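Local coordinates for protein succinate-semialdehyde dehydrogenase (NAD(P)(+)) (Marinobacter aquaeolei, PDB 3RH9) that probably oxidises succinate semialdehyde to succinate with a nicotinamide cofactor, as a dimeric member of the aldehyde dehydrogenase family, at residues K135-D138 against C139-V143; A353-A357 against G358-A362. One frame throughout, in Å; residues are numbered along the deposited sequence.

Contact 1: K135-D138 against C139-V143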
# COMPACT_ATOMS: atom_id res chain seq x y z
N LYS A 135 -1.25 7.58 -27.00
CA LYS A 135 0.04 7.07 -27.49
C LYS A 135 1.17 8.08 -27.42
O LYS A 135 1.76 8.42 -28.44
CB LYS A 135 -0.09 6.53 -28.91
CG LYS A 135 -1.09 5.41 -29.03
CD LYS A 135 -0.94 4.68 -30.34
CE LYS A 135 -1.43 3.25 -30.23
NZ LYS A 135 -2.82 3.22 -29.71
N PRO A 136 1.50 8.54 -26.21
CA PRO A 136 2.62 9.46 -26.03
C PRO A 136 3.93 8.86 -26.51
O PRO A 136 4.09 7.63 -26.53
CB PRO A 136 2.69 9.61 -24.51
CG PRO A 136 2.02 8.40 -24.01
CD PRO A 136 0.88 8.23 -24.92
N LYS A 137 4.87 9.73 -26.87
CA LYS A 137 6.20 9.31 -27.27
C LYS A 137 6.17 8.16 -28.29
O LYS A 137 6.96 7.21 -28.20
CB LYS A 137 7.03 8.93 -26.04
CG LYS A 137 8.12 9.94 -25.68
CD LYS A 137 7.59 11.08 -24.84
CE LYS A 137 7.64 10.75 -23.35
NZ LYS A 137 7.11 9.39 -22.98
N ASP A 138 5.26 8.22 -29.24
CA ASP A 138 5.33 7.31 -30.38
C ASP A 138 5.19 5.83 -30.05
O ASP A 138 5.48 4.98 -30.89
CB ASP A 138 6.64 7.54 -31.15
CG ASP A 138 6.55 8.66 -32.19
OD1 ASP A 138 5.87 9.69 -31.92
OD2 ASP A 138 7.16 8.52 -33.28
N CYS A 139 4.72 5.52 -28.84
CA CYS A 139 4.58 4.14 -28.36
C CYS A 139 3.14 3.72 -28.12
O CYS A 139 2.27 4.56 -27.89
CB CYS A 139 5.36 3.95 -27.08
SG CYS A 139 7.10 4.31 -27.25
N THR A 140 2.91 2.41 -28.17
CA THR A 140 1.64 1.82 -27.76
C THR A 140 1.83 1.32 -26.34
O THR A 140 2.77 0.56 -26.09
CB THR A 140 1.27 0.62 -28.65
OG1 THR A 140 0.96 1.08 -29.97
CG2 THR A 140 0.06 -0.10 -28.11
N TRP A 141 0.97 1.72 -25.42
CA TRP A 141 1.23 1.46 -24.00
C TRP A 141 0.34 0.39 -23.38
O TRP A 141 -0.88 0.53 -23.33
CB TRP A 141 1.12 2.73 -23.17
CG TRP A 141 2.10 3.78 -23.53
CD1 TRP A 141 2.14 4.49 -24.68
CD2 TRP A 141 3.19 4.24 -22.73
NE1 TRP A 141 3.19 5.38 -24.66
CE2 TRP A 141 3.85 5.25 -23.47
CE3 TRP A 141 3.67 3.91 -21.47
CZ2 TRP A 141 4.96 5.92 -22.98
CZ3 TRP A 141 4.77 4.58 -20.99
CH2 TRP A 141 5.40 5.56 -21.74
N THR A 142 0.94 -0.67 -22.89
CA THR A 142 0.14 -1.70 -22.28
C THR A 142 0.44 -1.85 -20.79
O THR A 142 1.60 -1.81 -20.37
CB THR A 142 0.30 -3.05 -23.01
OG1 THR A 142 -0.10 -2.89 -24.37
CG2 THR A 142 -0.57 -4.11 -22.37
N VAL A 143 -0.62 -2.02 -20.01
CA VAL A 143 -0.49 -2.20 -18.59
C VAL A 143 -0.85 -3.63 -18.20
O VAL A 143 -1.96 -4.10 -18.45
CB VAL A 143 -1.37 -1.20 -17.82
CG1 VAL A 143 -1.42 -1.56 -16.35
CG2 VAL A 143 -0.86 0.21 -18.01

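Contact 2: A353-A357 against G358-A362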
# COMPACT_ATOMS: atom_id res chain seq x y z
N ALA A 353 -20.61 3.70 35.55
CA ALA A 353 -21.51 3.15 34.55
C ALA A 353 -22.57 2.29 35.23
O ALA A 353 -22.31 1.67 36.25
CB ALA A 353 -20.73 2.33 33.52
N SER A 354 -23.77 2.27 34.66
CA SER A 354 -24.86 1.48 35.23
C SER A 354 -25.01 0.14 34.54
O SER A 354 -24.86 0.02 33.33
CB SER A 354 -26.18 2.24 35.16
OG SER A 354 -26.25 3.21 36.18
N LEU A 355 -25.33 -0.87 35.33
CA LEU A 355 -25.48 -2.21 34.81
C LEU A 355 -26.92 -2.45 34.38
O LEU A 355 -27.75 -2.89 35.17
CB LEU A 355 -25.11 -3.20 35.90
CG LEU A 355 -24.48 -4.47 35.36
CD1 LEU A 355 -24.70 -5.62 36.34
CD2 LEU A 355 -25.08 -4.77 34.01
N VAL A 356 -27.22 -2.17 33.12
CA VAL A 356 -28.56 -2.36 32.57
C VAL A 356 -28.90 -3.84 32.39
O VAL A 356 -30.03 -4.26 32.61
CB VAL A 356 -28.71 -1.60 31.22
CG1 VAL A 356 -30.08 -1.84 30.60
CG2 VAL A 356 -28.49 -0.11 31.44
N ALA A 357 -27.92 -4.65 32.01
CA ALA A 357 -28.19 -6.06 31.78
C ALA A 357 -26.91 -6.88 31.89
O ALA A 357 -25.85 -6.43 31.48
CB ALA A 357 -28.83 -6.26 30.43
N GLY A 358 -27.03 -8.09 32.42
CA GLY A 358 -25.89 -8.94 32.64
C GLY A 358 -25.54 -9.02 34.11
O GLY A 358 -26.30 -8.56 34.95
N LYS A 359 -24.38 -9.59 34.41
CA LYS A 359 -23.95 -9.85 35.78
C LYS A 359 -22.80 -8.94 36.23
O LYS A 359 -21.98 -8.49 35.42
CB LYS A 359 -23.49 -11.31 35.92
CG LYS A 359 -24.51 -12.40 35.60
CD LYS A 359 -23.85 -13.77 35.82
CE LYS A 359 -24.48 -14.89 35.00
NZ LYS A 359 -25.55 -15.66 35.73
N GLN A 360 -22.74 -8.68 37.54
CA GLN A 360 -21.58 -8.08 38.20
C GLN A 360 -20.36 -8.99 38.03
O GLN A 360 -20.47 -10.21 38.13
CB GLN A 360 -21.89 -7.91 39.70
CG GLN A 360 -22.47 -6.57 40.09
CD GLN A 360 -21.42 -5.47 40.01
OE1 GLN A 360 -20.22 -5.75 40.07
NE2 GLN A 360 -21.87 -4.22 39.87
N PRO A 361 -19.17 -8.41 37.79
CA PRO A 361 -17.98 -9.21 37.48
C PRO A 361 -17.63 -10.29 38.51
O PRO A 361 -17.08 -11.33 38.13
CB PRO A 361 -16.87 -8.17 37.41
CG PRO A 361 -17.57 -6.91 37.01
CD PRO A 361 -18.92 -6.96 37.68
N ALA A 362 -17.94 -10.07 39.78
CA ALA A 362 -17.61 -11.06 40.78
C ALA A 362 -18.48 -12.31 40.67
O ALA A 362 -18.13 -13.36 41.20
CB ALA A 362 -17.69 -10.47 42.18

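Contact 1: K135-D138 against C139-V143
K135 lies alongside C139 and T140. Its CB is 3.2 Å from C139 O. Further along, K135 CE comes 3.2 Å from T140 OG1, and the two side chains point the same way. These are carbon-to-oxygen contacts between the aliphatic part of the lysine and polar atoms of C139 and T140, at the entry to strand 140-147. P136 carries the main polar link. Its carbonyl O accepts two hydrogen bonds, one from the backbone and one from a side chain. C139 N gives the first, at 3.2 Å from P136 O. The bond is nearly straight (167°), but its donor stands above the carbonyl plane. W141 NE1 gives the second, at 3.1 Å from P136 O and with an angle of 166°. Here the oxygen lies in the indole plane, at the ring edge. The two donors reach P136 O from opposite faces of its carbonyl plane. W141 CG sits anti to its own carbonyl carbon (chi1 -63°), which helps turn the N-H edge of the indole to P136 O. P136 also packs on the indole with its ring, CG lying 3.7 Å from W141 CE2. With an alanine at W141, P136 O would probably lose one donor and a gap would open beside the proline ring. K137 and D138 both have positive phi, and with the P136-C139 bond they form a beta turn close to type I'. K137 NZ comes to the indole edge, 4.1 Å from W141 CZ2, and hydrogen bonds T446 OG1 of the second subunit. P136, C139 and W141 also pack on that subunit. The turn leads into strand 140-147, the middle of a three-stranded antiparallel sheet between strands 130-131 and 475-482, the oligomerisation element of the aldehyde dehydrogenase fold.

Contact 2: A353-A357 against G358-A362
Both L355 methyls approach the carbonyl O of G358 without a hydrogen bond. CD1 of L355 is 3.6 Å from G358 O, and CD2 lies more loosely at 4.1 Å from the same oxygen. No hydrogen bond joins 353-357 to 358-362, so van der Waals contact with the backbone carries the meeting. The L355 side chain starts toward the following loop, and CD1 is its far end, extended from CA (chi2 -154°). That methyl rests against the K359-Q360 peptide. It is 3.8 Å from K359 C and also 3.8 Å from Q360 N. The Q360 side chain approaches more loosely, with its CG 4.5 Å from L355 CD1. The CD1 methyl thus touches backbone of G358, K359 and Q360. Strand 354-357 is an outermost strand of the seven-stranded mixed sheet and runs antiparallel to 373-376. It holds a classic beta bulge, in which V356 and A357 both face V374. The psi of V356 (-37°) departs from extended values, as expected at a bulge. Within the strand, V356 N makes a weak hydrogen bond to S354 O, 3.2 Å away. Backbone bonds between S354 and Q376 and between A357 and V374 keep the strand on its neighbour. After A357 the chain turns out through G358. Its phi of 107° suits glycine, since a side chain there would press on the carbonyl O of A357. Q360 and P361 then pack on helix 335-350, while V356 and A357 rest against A311 of helix 303-316.

From the N terminus the chain reaches contact 1 first. There 135-139 turns at the end of the loop between strands 130-131 and 140-147, in a small sheet that projects from the body and meets the second subunit. The chain then runs on through the large mixed sheets before contact 2 opens. At 353-362 it leaves strand 354-357 and enters the loop that leads to strand 373-376. The two contacts follow in series, so neither nests within the other nor crosses it. The centres of contact 1 and contact 2 are about 67 Å apart, on opposite sides of the chain's centre. Contact 1 belongs to the dimer interface, contact 2 to the outer surface of the seven-stranded sheet domain.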